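Local coordinates for protein putative transcriptional regulator (PDB 3QI7) that is of unknown function but has a periplasmic-binding-protein-like fold and probably binds a small ligand, possibly a sugar, at residues D12-V17 against A83-V88; E34-Y39 against Q57-V62; D73-K78 against A98-A103; E87-V92 against E109-I114; T116-M121 against Q130-N135. One frame throughout, in Å; residues are numbered along the deposited sequence. Where two conformers were deposited one is given.

How the interactions relate
Interaction 5 is the buried one; the other four are only partly buried. Interactions 1, 4 and 5 step across neighbouring parallel strands of one mixed sheet, joining 13-19, 88-94, 115-118 and 134-137, and their chemistry is largely polar: backbone bonds, salt bridges and waters. Interactions 1 and 4 share Glu87 and Val88 and meet where Arg111 reaches Ala83 O. Interaction 2 sets helix 26-42 on strand 57-63 and touches interaction 1 through the bonds between strands 13-19 and 57-63. Interaction 3, between helices 72-80 and 101-110, is apolar; Leu101 links it to Val132 of interaction 5, and interaction 4 uses the other end of helix 101-110.

Interaction 1 (D12-V17 against A83-V88); sequences DFKVAV and ADDKEV
Lys14 NZ sits between two carboxylates. Asp85 OD2 takes it at 2.8 Å through its syn lone pair, in a salt bridge; Glu87 OE1 adds a long ion pair, with NZ 3.7 Å from that oxygen. The lysine puts CG beside its own backbone N (chi1 -60°) and then runs straight as far as CE, bending at the last torsion to bring the ammonium onto Asp85, whose side chain it crosses at about a right angle. Asp85 is itself held: its OD1 accepts the backbone N of Glu87 at 3.0 Å, an Asx turn that fixes the carboxylate within the type I turn running from Asp85 to Val88. Three charged groups thus form one network, in which the lysine would offset the two acids.

Beneath it the backbones join. Lys14 N donates to Glu87 O at 2.8 Å, the backbone bond of this parallel bridge, and Lys14 O receives a CA-H contact from Val88. Farther in, Ala16 CB lies 4.2 Å from Val88 CG1. At the outer end a water donates both to Asp12 O and to Glu87 OE2, while Asp12 OD1 turns elsewhere, to Lys56 N. This is the entry of strand 88-94 beside strand 13-19, a parallel pairing within the alpha/beta sheet of a periplasmic-binding-protein-like fold.

Interaction 2 (E34-Y39 against Q57-V62); sequences EMAKEY and QTIKHV
Tyr39 stands with its ring between Ile59 and Gln57. On one face lies Ile59 CD1, 4.0 Å above the ring plane; on the opposite face comes Gln57 NE2, 3.8 Å above it, and both are displaced toward the rim. The amide is tilted only 25° from the ring, so it lies roughly flat over it. Gln57 reaches this place at some torsional cost: CG almost eclipses the backbone N (chi1 -5°), and a bend at the next bond swings the amide over the ring.

Ile59 sends CG1 and CD1 toward helix 26-42, where CD1 wedges tightly against the selenomethionine Met35, 3.4 Å from its CB. Ala36 CB meets Ile59 CB at 4.1 Å. One water ties the backbones, donating to Ala36 O and accepting from Ile59 N. The helix runs close to antiparallel to the strand, as in the beta-alpha-beta crossover from strand 13-19 to 57-63.

The polar ends look to helix 306-324, Tyr39 OH to Thr319 and Gln57 OE1 to Lys323. Gln57 NE2, by contrast, is buried with no hydrogen-bond partner in the model; the tyrosine face beside it may offer some weak, partial compensation.

Interaction 3 (D73-K78 against A98-A103); sequences DSAINK and AGLLPA
The segment 73-78, part of helix 72-80, passes close to the segment 98-103, which begins as a loop and turns into helix 101-110; the nearest backbone points are Ile76 and Ala103, their CA atoms 5.1 Å apart. These are two neighbouring crossover helices of the alpha/beta fold. Helix 72-80 leads from strand 57-63 to strand 88-94, and helix 101-110 leads on from there to strand 115-118. The loop turns at Gly99, whose phi of 132° is a value few residues with a side chain adopt. Its N is held by Asp123 OD2.

Across the join the side chains are all apolar. Ala75 points at the loop and its CB rests on Leu100 CD2 at 3.9 Å; the leucine also leans on Phe68 and Ile79, which continue the packing. Ile76 does more of the work, and its two branches go to different places. CG1 lies beside the backbone N (chi1 -77°) and the chain is then extended, which carries CD1 across to the loop, 3.9 Å from Gly99 O and 4.4 Å from Pro102 CB. The other branch stays nearer to its own helix and faces Ala103. With only a CB at Ala103, the backbones approach closely here: Ala103 CB points between the main chain and side chain of Ile76, 3.9 Å from Ile76 O and 4.0 Å from Ile76 CG2.

Interaction 4 (E87-V92 against E109-I114); sequences EVQAIV and EKRPEI
Val88 O is approached by two side chains of the opposing segment: Arg111 NH2 donates a weak hydrogen bond to it at 2.9 Å, bent to 127°, and Ile114 CD1 packs 3.6 Å from it. The contact closes the beta-alpha-beta unit in which strand 88-94 is followed by helix 101-110 and strand 115-118; the segment 109-114 holds the end of that helix and the type I turn, Arg111 to Ile114, leading to the second strand. Ile114 does the apolar part. Its CG2 branch lies 3.8 Å from Ile91 CG1, and Ile114 CA makes a CA-H contact with Gln89 O, a first step toward the pairing of the two strands.

What positions the arginine is the next shell. Its chain bends at chi2 and chi3, and it grips Glu113 side-on in a salt bridge: Arg111 NE donates to Glu113 OE2 at 2.7 Å and NH2 to the same oxygen, which lies nearly in the guanidinium plane. Glu113 has CG between its own N and carbonyl carbon (chi1 83°), and a bend at the next bond turns the carboxylate to the arginine. One face of the guanidinium lies on Ile114 CD1, 3.7 Å from the plane and offset toward the rim. Arg111 NH1 carries the link farther, donating to Ala83 O and Asp85 O in the loop before the strand. Gln89 is joined to Glu113 through a water that accepts from Gln89 NE2 at 3.2 Å and donates to Glu113 OE2 at 2.5 Å.

Interaction 5 (T116-M121 against Q130-N135); sequences TISAPM and QFVDVN
The carboxylate of Asp133 receives Thr116 N on the anti side of OD2, 2.9 Å away and 33° out of the carboxylate plane; the same oxygen has a salt bridge to Lys108. The amide of Asn135 lies with OD1 against Ser118 OG, a bond so short at 2.5 Å that its exact length is doubtful. Asn135 ND2 turns back to Val132 O, which lies 22° out of the amide plane, and ND2 also reaches Asn360 O.

A second bond joins Thr116 and Asp133: Thr116 OG1 accepts Asp133 N at 3.1 Å, nearly straight. That hydroxyl sits between the threonine's own N and carbonyl carbon (chi1 51°), and a water links it to Phe131 O.

These bonds begin the pairing of strands 115-118 and 134-137, the parallel ends of a beta-alpha-beta unit around helix 125-131. Val134 N donates to Thr116 O and Ser118 N to Val134 O. Val132 CG1 packs 3.5 Å from Thr116 O. Ile117 and Val134 point the same way, side by side, with Ile117 CG1 4.1 Å from Val134 CB.

Interaction 1 (D12-V17 against A83-V88)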
# COMPACT_ATOMS: atom_id res chain seq x y z
N ASP A 12 -22.69 -21.53 0.41
CA ASP A 12 -22.54 -20.09 0.57
C ASP A 12 -21.53 -19.84 1.70
O ASP A 12 -21.46 -20.61 2.66
CB ASP A 12 -23.89 -19.45 0.87
CG ASP A 12 -24.87 -19.59 -0.29
OD1 ASP A 12 -24.45 -19.88 -1.45
OD2 ASP A 12 -26.08 -19.39 -0.04
N PHE A 13 -20.70 -18.81 1.56
CA PHE A 13 -19.57 -18.69 2.47
C PHE A 13 -19.31 -17.26 2.91
O PHE A 13 -19.85 -16.31 2.36
CB PHE A 13 -18.33 -19.35 1.87
CG PHE A 13 -17.83 -18.70 0.61
CD1 PHE A 13 -18.39 -19.01 -0.63
CD2 PHE A 13 -16.77 -17.78 0.65
CE1 PHE A 13 -17.92 -18.43 -1.80
CE2 PHE A 13 -16.29 -17.19 -0.52
CZ PHE A 13 -16.87 -17.53 -1.75
N LYS A 14 -18.50 -17.13 3.96
CA LYS A 14 -18.03 -15.80 4.40
C LYS A 14 -16.50 -15.67 4.21
O LYS A 14 -15.75 -16.64 4.41
CB LYS A 14 -18.39 -15.55 5.87
CG LYS A 14 -19.89 -15.58 6.19
CD LYS A 14 -20.11 -15.21 7.66
CE LYS A 14 -21.60 -15.23 8.06
NZ LYS A 14 -21.73 -15.64 9.49
N VAL A 15 -16.08 -14.50 3.77
CA VAL A 15 -14.68 -14.10 3.78
C VAL A 15 -14.52 -13.10 4.92
O VAL A 15 -15.04 -11.99 4.86
CB VAL A 15 -14.26 -13.48 2.44
CG1 VAL A 15 -12.78 -13.06 2.49
CG2 VAL A 15 -14.48 -14.49 1.28
N ALA A 16 -13.83 -13.50 5.97
CA ALA A 16 -13.62 -12.60 7.10
C ALA A 16 -12.42 -11.72 6.78
O ALA A 16 -11.42 -12.22 6.28
CB ALA A 16 -13.38 -13.40 8.40
N VAL A 17 -12.54 -10.42 7.06
CA VAL A 17 -11.49 -9.46 6.79
C VAL A 17 -11.21 -8.64 8.04
O VAL A 17 -12.09 -7.93 8.54
CB VAL A 17 -11.86 -8.50 5.61
CG1 VAL A 17 -10.71 -7.61 5.30
CG2 VAL A 17 -12.26 -9.32 4.36
N ALA A 83 -13.11 -19.13 13.77
CA ALA A 83 -13.08 -20.56 13.57
C ALA A 83 -14.39 -21.26 13.97
O ALA A 83 -14.67 -22.36 13.50
CB ALA A 83 -11.93 -21.15 14.34
N ASP A 84 -15.18 -20.63 14.84
CA ASP A 84 -16.43 -21.27 15.31
C ASP A 84 -17.54 -21.11 14.27
O ASP A 84 -18.52 -21.86 14.28
CB ASP A 84 -16.88 -20.71 16.67
CG ASP A 84 -15.84 -20.89 17.77
OD1 ASP A 84 -14.83 -21.58 17.56
OD2 ASP A 84 -16.04 -20.32 18.87
N ASP A 85 -17.39 -20.13 13.37
CA ASP A 85 -18.39 -19.84 12.36
C ASP A 85 -18.12 -20.78 11.19
O ASP A 85 -17.13 -20.63 10.46
CB ASP A 85 -18.30 -18.36 11.97
CG ASP A 85 -19.41 -17.91 11.03
OD1 ASP A 85 -19.91 -18.72 10.21
OD2 ASP A 85 -19.77 -16.71 11.11
N LYS A 86 -19.03 -21.73 11.01
CA LYS A 86 -18.94 -22.78 10.00
C LYS A 86 -18.94 -22.25 8.56
O LYS A 86 -18.50 -22.94 7.63
CB LYS A 86 -20.09 -23.77 10.21
CG LYS A 86 -20.15 -24.94 9.25
CD LYS A 86 -20.74 -26.18 9.94
CE LYS A 86 -21.34 -27.18 8.96
NZ LYS A 86 -20.57 -27.29 7.69
N GLU A 87 -19.44 -21.03 8.36
CA GLU A 87 -19.54 -20.45 7.03
C GLU A 87 -18.28 -19.67 6.61
O GLU A 87 -18.08 -19.44 5.42
CB GLU A 87 -20.77 -19.53 6.96
CG GLU A 87 -22.07 -20.24 7.38
CD GLU A 87 -23.31 -19.44 7.00
OE1 GLU A 87 -23.37 -18.25 7.36
OE2 GLU A 87 -24.21 -20.00 6.33
N VAL A 88 -17.45 -19.28 7.58
CA VAL A 88 -16.16 -18.64 7.33
C VAL A 88 -15.22 -19.63 6.65
O VAL A 88 -14.83 -20.66 7.25
CB VAL A 88 -15.50 -18.07 8.62
CG1 VAL A 88 -14.06 -17.53 8.34
CG2 VAL A 88 -16.36 -16.95 9.21
O HOH W 1 -23.94 -21.41 4.02

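Interaction 2 (E34-Y39 against Q57-V62)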
# COMPACT_ATOMS: atom_id res chain seq x y z
N GLU A 34 -16.62 -1.09 1.43
CA GLU A 34 -17.01 -0.96 0.05
C GLU A 34 -17.16 -2.32 -0.60
O GLU A 34 -18.15 -2.59 -1.29
CB GLU A 34 -16.00 -0.10 -0.72
CG GLU A 34 -16.39 0.16 -2.14
CD GLU A 34 -15.58 1.29 -2.75
OE1 GLU A 34 -15.88 2.47 -2.44
OE2 GLU A 34 -14.66 1.00 -3.55
N MSE A 35 -16.21 -3.20 -0.36
CA MSE A 35 -16.29 -4.53 -0.95
C MSE A 35 -17.46 -5.34 -0.38
O MSE A 35 -18.10 -6.10 -1.10
CB MSE A 35 -14.98 -5.28 -0.73
CG MSE A 35 -13.74 -4.59 -1.33
SE MSE A 35 -13.43 -5.20 -3.14
CE MSE A 35 -12.90 -7.02 -2.81
N ALA A 36 -17.72 -5.17 0.90
CA ALA A 36 -18.89 -5.75 1.55
C ALA A 36 -20.19 -5.38 0.84
O ALA A 36 -21.05 -6.24 0.61
CB ALA A 36 -18.97 -5.32 3.02
N LYS A 37 -20.34 -4.09 0.52
CA LYS A 37 -21.52 -3.59 -0.17
C LYS A 37 -21.60 -4.16 -1.59
O LYS A 37 -22.65 -4.59 -2.04
CB LYS A 37 -21.55 -2.06 -0.16
CG LYS A 37 -22.84 -1.44 -0.64
N GLU A 38 -20.48 -4.22 -2.28
CA GLU A 38 -20.40 -4.81 -3.63
C GLU A 38 -20.92 -6.24 -3.62
O GLU A 38 -21.71 -6.63 -4.47
CB GLU A 38 -18.93 -4.76 -4.12
CG GLU A 38 -18.60 -5.38 -5.49
CD GLU A 38 -17.16 -5.08 -5.94
OE1 GLU A 38 -16.79 -3.89 -6.02
OE2 GLU A 38 -16.38 -6.03 -6.19
N TYR A 39 -20.45 -7.02 -2.65
CA TYR A 39 -20.85 -8.42 -2.56
C TYR A 39 -22.35 -8.50 -2.21
O TYR A 39 -23.05 -9.39 -2.69
CB TYR A 39 -20.01 -9.19 -1.53
CG TYR A 39 -18.64 -9.65 -2.02
CD1 TYR A 39 -18.07 -9.13 -3.19
CD2 TYR A 39 -17.90 -10.59 -1.30
CE1 TYR A 39 -16.82 -9.55 -3.64
CE2 TYR A 39 -16.65 -11.02 -1.74
CZ TYR A 39 -16.12 -10.50 -2.90
OH TYR A 39 -14.89 -10.93 -3.35
N GLN A 57 -21.51 -15.05 -1.51
CA GLN A 57 -20.39 -14.72 -0.65
C GLN A 57 -20.67 -13.38 0.03
O GLN A 57 -21.20 -12.46 -0.60
CB GLN A 57 -19.07 -14.62 -1.44
CG GLN A 57 -19.14 -15.00 -2.93
CD GLN A 57 -19.40 -13.83 -3.85
OE1 GLN A 57 -18.87 -13.77 -4.95
NE2 GLN A 57 -20.24 -12.89 -3.43
N THR A 58 -20.29 -13.28 1.30
CA THR A 58 -20.36 -12.01 2.04
C THR A 58 -19.03 -11.78 2.76
O THR A 58 -18.27 -12.71 3.02
CB THR A 58 -21.52 -11.96 3.12
OG1 THR A 58 -21.42 -13.08 3.99
CG2 THR A 58 -22.93 -11.90 2.50
N ILE A 59 -18.78 -10.54 3.11
CA ILE A 59 -17.60 -10.19 3.85
C ILE A 59 -18.00 -10.00 5.31
O ILE A 59 -19.00 -9.34 5.60
CB ILE A 59 -16.96 -8.90 3.29
CG1 ILE A 59 -16.24 -9.23 1.97
CG2 ILE A 59 -15.98 -8.31 4.30
CD1 ILE A 59 -15.95 -8.03 1.10
N LYS A 60 -17.24 -10.63 6.21
CA LYS A 60 -17.38 -10.35 7.62
C LYS A 60 -16.23 -9.47 8.08
O LYS A 60 -15.09 -9.95 8.25
CB LYS A 60 -17.39 -11.65 8.45
CG LYS A 60 -17.62 -11.44 9.96
CD LYS A 60 -17.93 -12.77 10.64
CE LYS A 60 -18.63 -12.59 12.01
NZ LYS A 60 -17.60 -12.47 13.06
N HIS A 61 -16.54 -8.19 8.28
CA HIS A 61 -15.53 -7.24 8.72
C HIS A 61 -15.27 -7.30 10.23
O HIS A 61 -16.11 -6.93 11.05
CB HIS A 61 -15.93 -5.82 8.30
CG HIS A 61 -14.83 -4.82 8.43
ND1 HIS A 61 -15.01 -3.48 8.15
CD2 HIS A 61 -13.53 -4.94 8.81
CE1 HIS A 61 -13.88 -2.83 8.34
NE2 HIS A 61 -12.97 -3.69 8.76
N VAL A 62 -14.07 -7.74 10.59
CA VAL A 62 -13.65 -7.86 11.98
C VAL A 62 -12.72 -6.70 12.32
O VAL A 62 -11.71 -6.47 11.62
CB VAL A 62 -12.87 -9.17 12.19
CG1 VAL A 62 -12.38 -9.31 13.65
CG2 VAL A 62 -13.71 -10.38 11.78
O HOH W 2 -20.86 -8.68 2.11

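Interaction 3 (D73-K78 against A98-A103)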
# COMPACT_ATOMS: atom_id res chain seq x y z
N ASP A 73 -3.93 -9.85 23.37
CA ASP A 73 -4.72 -11.07 23.63
C ASP A 73 -6.17 -10.93 23.18
O ASP A 73 -6.77 -11.87 22.64
CB ASP A 73 -4.66 -11.43 25.11
CG ASP A 73 -3.24 -11.49 25.62
OD1 ASP A 73 -2.63 -12.58 25.50
OD2 ASP A 73 -2.73 -10.45 26.10
N SER A 74 -6.75 -9.75 23.41
CA SER A 74 -8.10 -9.49 22.96
C SER A 74 -8.13 -9.50 21.41
O SER A 74 -9.08 -10.02 20.81
CB SER A 74 -8.58 -8.15 23.52
OG SER A 74 -9.78 -7.74 22.91
N ALA A 75 -7.08 -8.96 20.78
CA ALA A 75 -7.01 -8.92 19.31
C ALA A 75 -6.90 -10.34 18.75
O ALA A 75 -7.60 -10.70 17.81
CB ALA A 75 -5.85 -8.06 18.84
N ILE A 76 -6.04 -11.14 19.37
CA ILE A 76 -5.86 -12.53 18.96
C ILE A 76 -7.14 -13.35 19.13
O ILE A 76 -7.56 -14.05 18.20
CB ILE A 76 -4.67 -13.19 19.73
CG1 ILE A 76 -3.34 -12.70 19.12
CG2 ILE A 76 -4.76 -14.70 19.66
CD1 ILE A 76 -2.11 -13.03 19.95
N ASN A 77 -7.75 -13.23 20.30
CA ASN A 77 -9.00 -13.95 20.58
C ASN A 77 -10.09 -13.60 19.56
O ASN A 77 -10.78 -14.50 19.07
CB ASN A 77 -9.47 -13.71 22.02
CG ASN A 77 -8.52 -14.28 23.05
OD1 ASN A 77 -8.61 -13.97 24.24
ND2 ASN A 77 -7.58 -15.12 22.60
N LYS A 78 -10.21 -12.31 19.22
CA LYS A 78 -11.19 -11.81 18.25
C LYS A 78 -11.07 -12.56 16.91
O LYS A 78 -12.07 -12.89 16.27
CB LYS A 78 -10.97 -10.29 18.04
CG LYS A 78 -12.15 -9.52 17.43
CD LYS A 78 -12.24 -8.06 17.91
CE LYS A 78 -13.65 -7.52 17.56
NZ LYS A 78 -13.87 -6.02 17.58
N ALA A 98 2.84 -5.99 13.56
CA ALA A 98 3.10 -7.40 13.88
C ALA A 98 2.35 -7.79 15.13
O ALA A 98 1.99 -6.95 15.93
CB ALA A 98 4.64 -7.63 14.10
N GLY A 99 2.16 -9.10 15.30
CA GLY A 99 1.59 -9.64 16.51
C GLY A 99 0.48 -10.65 16.33
O GLY A 99 0.18 -11.40 17.26
N LEU A 100 -0.16 -10.66 15.15
CA LEU A 100 -1.39 -11.44 14.99
C LEU A 100 -1.13 -12.86 14.47
O LEU A 100 -2.05 -13.70 14.42
CB LEU A 100 -2.39 -10.70 14.10
CG LEU A 100 -2.80 -9.31 14.61
CD1 LEU A 100 -3.57 -8.53 13.52
CD2 LEU A 100 -3.62 -9.39 15.93
N LEU A 101 0.11 -13.15 14.11
CA LEU A 101 0.42 -14.47 13.54
C LEU A 101 -0.06 -15.66 14.40
O LEU A 101 -0.63 -16.61 13.85
CB LEU A 101 1.91 -14.59 13.20
CG LEU A 101 2.36 -15.83 12.42
CD1 LEU A 101 1.55 -16.04 11.15
CD2 LEU A 101 3.85 -15.70 12.09
N PRO A 102 0.14 -15.61 15.75
CA PRO A 102 -0.35 -16.76 16.54
C PRO A 102 -1.83 -17.03 16.35
O PRO A 102 -2.24 -18.20 16.38
CB PRO A 102 -0.04 -16.36 18.00
CG PRO A 102 1.12 -15.40 17.88
CD PRO A 102 0.81 -14.61 16.61
N ALA A 103 -2.60 -15.98 16.10
CA ALA A 103 -4.03 -16.13 15.87
C ALA A 103 -4.30 -17.02 14.66
O ALA A 103 -5.19 -17.89 14.70
CB ALA A 103 -4.71 -14.75 15.69

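Interaction 4 (E87-V92 against E109-I114)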
# COMPACT_ATOMS: atom_id res chain seq x y z
N GLU A 87 -19.44 -21.03 8.36
CA GLU A 87 -19.54 -20.45 7.03
C GLU A 87 -18.28 -19.67 6.61
O GLU A 87 -18.08 -19.44 5.42
CB GLU A 87 -20.77 -19.53 6.96
CG GLU A 87 -22.07 -20.24 7.38
CD GLU A 87 -23.31 -19.44 7.00
OE1 GLU A 87 -23.37 -18.25 7.36
OE2 GLU A 87 -24.21 -20.00 6.33
N VAL A 88 -17.45 -19.28 7.58
CA VAL A 88 -16.16 -18.64 7.33
C VAL A 88 -15.22 -19.63 6.65
O VAL A 88 -14.83 -20.66 7.25
CB VAL A 88 -15.50 -18.07 8.62
CG1 VAL A 88 -14.06 -17.53 8.34
CG2 VAL A 88 -16.36 -16.95 9.21
N GLN A 89 -14.88 -19.32 5.39
CA GLN A 89 -14.02 -20.16 4.58
C GLN A 89 -12.67 -19.50 4.22
O GLN A 89 -11.79 -20.18 3.69
CB GLN A 89 -14.75 -20.59 3.32
CG GLN A 89 -16.01 -21.39 3.58
CD GLN A 89 -15.71 -22.74 4.21
OE1 GLN A 89 -14.61 -23.26 4.05
NE2 GLN A 89 -16.68 -23.31 4.93
N ALA A 90 -12.50 -18.21 4.53
CA ALA A 90 -11.21 -17.57 4.37
C ALA A 90 -11.07 -16.42 5.36
O ALA A 90 -12.08 -15.78 5.73
CB ALA A 90 -11.01 -17.09 2.92
N ILE A 91 -9.84 -16.18 5.80
CA ILE A 91 -9.53 -15.02 6.64
C ILE A 91 -8.41 -14.19 6.01
O ILE A 91 -7.32 -14.70 5.77
CB ILE A 91 -9.12 -15.41 8.08
CG1 ILE A 91 -10.22 -16.25 8.75
CG2 ILE A 91 -8.86 -14.16 8.92
CD1 ILE A 91 -9.79 -16.88 10.08
N VAL A 92 -8.70 -12.91 5.76
CA VAL A 92 -7.75 -11.93 5.28
C VAL A 92 -7.45 -10.97 6.44
O VAL A 92 -8.36 -10.43 7.05
CB VAL A 92 -8.34 -11.13 4.06
CG1 VAL A 92 -7.39 -10.01 3.61
CG2 VAL A 92 -8.68 -12.08 2.89
N GLU A 109 -4.94 -24.77 12.98
CA GLU A 109 -4.98 -26.03 13.75
C GLU A 109 -6.43 -26.50 14.01
O GLU A 109 -6.71 -27.69 13.94
CB GLU A 109 -4.15 -25.95 15.04
CG GLU A 109 -4.86 -25.47 16.31
CD GLU A 109 -4.06 -25.79 17.58
OE1 GLU A 109 -2.97 -25.21 17.77
OE2 GLU A 109 -4.54 -26.62 18.38
N LYS A 110 -7.37 -25.57 14.25
CA LYS A 110 -8.78 -25.98 14.47
C LYS A 110 -9.52 -26.23 13.14
O LYS A 110 -10.31 -27.16 13.03
CB LYS A 110 -9.51 -24.95 15.34
N ARG A 111 -9.25 -25.40 12.13
CA ARG A 111 -9.92 -25.47 10.84
C ARG A 111 -8.89 -25.43 9.71
O ARG A 111 -8.68 -24.37 9.10
CB ARG A 111 -10.89 -24.27 10.69
CG ARG A 111 -12.05 -24.19 11.72
CD ARG A 111 -13.28 -25.02 11.32
NE ARG A 111 -13.83 -24.62 10.01
CZ ARG A 111 -14.54 -23.52 9.77
NH1 ARG A 111 -14.83 -22.65 10.73
NH2 ARG A 111 -14.96 -23.27 8.52
N PRO A 112 -8.28 -26.59 9.38
CA PRO A 112 -7.27 -26.66 8.33
C PRO A 112 -7.70 -26.12 6.96
O PRO A 112 -6.84 -25.67 6.19
CB PRO A 112 -6.98 -28.17 8.21
CG PRO A 112 -7.40 -28.74 9.51
CD PRO A 112 -8.53 -27.90 10.01
N GLU A 113 -9.00 -26.14 6.67
CA GLU A 113 -9.49 -25.76 5.34
C GLU A 113 -9.68 -24.24 5.11
O GLU A 113 -9.79 -23.80 3.97
CB GLU A 113 -10.79 -26.52 5.02
CG GLU A 113 -12.09 -25.91 5.60
CD GLU A 113 -12.30 -26.14 7.10
OE1 GLU A 113 -11.42 -26.66 7.81
OE2 GLU A 113 -13.39 -25.75 7.57
N ILE A 114 -9.71 -23.46 6.19
CA ILE A 114 -9.79 -22.00 6.06
C ILE A 114 -8.54 -21.46 5.35
O ILE A 114 -7.41 -21.72 5.75
CB ILE A 114 -10.00 -21.29 7.43
CG1 ILE A 114 -11.37 -21.66 8.01
CG2 ILE A 114 -9.88 -19.76 7.30
CD1 ILE A 114 -11.83 -20.83 9.25
O HOH W 3 -15.58 -25.85 6.46

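Interaction 5 (T116-M121 against Q130-N135)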
# COMPACT_ATOMS: atom_id res chain seq x y z
N THR A 116 -6.00 -18.72 4.64
CA THR A 116 -5.49 -17.52 5.33
C THR A 116 -4.58 -16.67 4.44
O THR A 116 -3.72 -17.20 3.73
CB THR A 116 -4.76 -17.92 6.63
OG1 THR A 116 -3.79 -18.93 6.34
CG2 THR A 116 -5.78 -18.43 7.68
N ILE A 117 -4.77 -15.35 4.48
CA ILE A 117 -4.08 -14.44 3.60
C ILE A 117 -3.66 -13.19 4.38
O ILE A 117 -4.50 -12.56 5.05
CB ILE A 117 -4.99 -14.00 2.42
CG1 ILE A 117 -5.65 -15.20 1.74
CG2 ILE A 117 -4.22 -13.11 1.41
CD1 ILE A 117 -6.45 -14.86 0.54
N SER A 118 -2.37 -12.89 4.37
CA SER A 118 -1.85 -11.63 4.88
C SER A 118 -1.84 -10.63 3.70
O SER A 118 -1.43 -10.96 2.55
CB SER A 118 -0.46 -11.80 5.53
OG SER A 118 0.56 -12.20 4.59
N ALA A 119 -2.30 -9.41 3.96
CA ALA A 119 -2.46 -8.42 2.93
C ALA A 119 -2.49 -6.94 3.40
O ALA A 119 -3.43 -6.21 3.15
CB ALA A 119 -3.68 -8.78 2.11
N PRO A 120 -1.41 -6.46 4.07
CA PRO A 120 -0.23 -7.18 4.52
C PRO A 120 -0.36 -7.54 5.99
O PRO A 120 -1.38 -7.24 6.60
CB PRO A 120 0.88 -6.12 4.36
CG PRO A 120 0.17 -4.81 4.86
CD PRO A 120 -1.30 -5.01 4.36
N MSE A 121 0.63 -8.24 6.54
CA MSE A 121 0.81 -8.29 8.00
C MSE A 121 2.25 -7.82 8.32
O MSE A 121 3.13 -7.86 7.46
CB MSE A 121 0.53 -9.69 8.55
CG MSE A 121 -0.98 -9.99 8.68
SE MSE A 121 -1.39 -11.88 9.01
CE MSE A 121 -0.61 -12.11 10.80
N GLN A 130 5.75 -19.51 6.32
CA GLN A 130 5.61 -20.84 6.93
C GLN A 130 4.17 -21.07 7.40
O GLN A 130 3.63 -22.15 7.20
CB GLN A 130 6.59 -20.98 8.12
CG GLN A 130 6.80 -22.43 8.62
CD GLN A 130 7.74 -22.53 9.83
OE1 GLN A 130 8.50 -21.62 10.13
NE2 GLN A 130 7.68 -23.66 10.52
N PHE A 131 3.55 -20.05 8.00
CA PHE A 131 2.30 -20.29 8.78
C PHE A 131 1.01 -19.72 8.19
O PHE A 131 -0.06 -20.03 8.70
CB PHE A 131 2.47 -19.76 10.22
CG PHE A 131 3.55 -20.46 10.99
CD1 PHE A 131 3.46 -21.81 11.26
CD2 PHE A 131 4.67 -19.76 11.44
CE1 PHE A 131 4.47 -22.47 11.97
CE2 PHE A 131 5.68 -20.40 12.15
CZ PHE A 131 5.58 -21.75 12.42
N VAL A 132 1.12 -18.90 7.15
CA VAL A 132 -0.06 -18.30 6.49
C VAL A 132 -0.08 -18.75 5.03
O VAL A 132 0.98 -18.78 4.37
CB VAL A 132 -0.02 -16.74 6.60
CG1 VAL A 132 -1.22 -16.10 5.91
CG2 VAL A 132 0.08 -16.30 8.09
N ASP A 133 -1.25 -19.10 4.50
CA ASP A 133 -1.32 -19.71 3.15
C ASP A 133 -0.81 -18.79 1.99
O ASP A 133 -0.00 -19.23 1.18
CB ASP A 133 -2.75 -20.16 2.80
CG ASP A 133 -3.30 -21.19 3.77
OD1 ASP A 133 -2.53 -22.04 4.22
OD2 ASP A 133 -4.54 -21.14 4.08
N VAL A 134 -1.34 -17.56 1.91
CA VAL A 134 -0.98 -16.58 0.86
C VAL A 134 -0.58 -15.28 1.53
O VAL A 134 -1.26 -14.82 2.45
CB VAL A 134 -2.15 -16.32 -0.12
CG1 VAL A 134 -1.74 -15.32 -1.22
CG2 VAL A 134 -2.63 -17.63 -0.73
N ASN A 135 0.55 -14.74 1.12
CA ASN A 135 1.15 -13.55 1.70
C ASN A 135 1.48 -12.52 0.63
O ASN A 135 2.22 -12.81 -0.30
CB ASN A 135 2.39 -13.93 2.51
CG ASN A 135 2.05 -14.91 3.62
OD1 ASN A 135 1.49 -14.50 4.65
ND2 ASN A 135 2.31 -16.21 3.40
O HOH W 4 -2.59 -19.58 8.95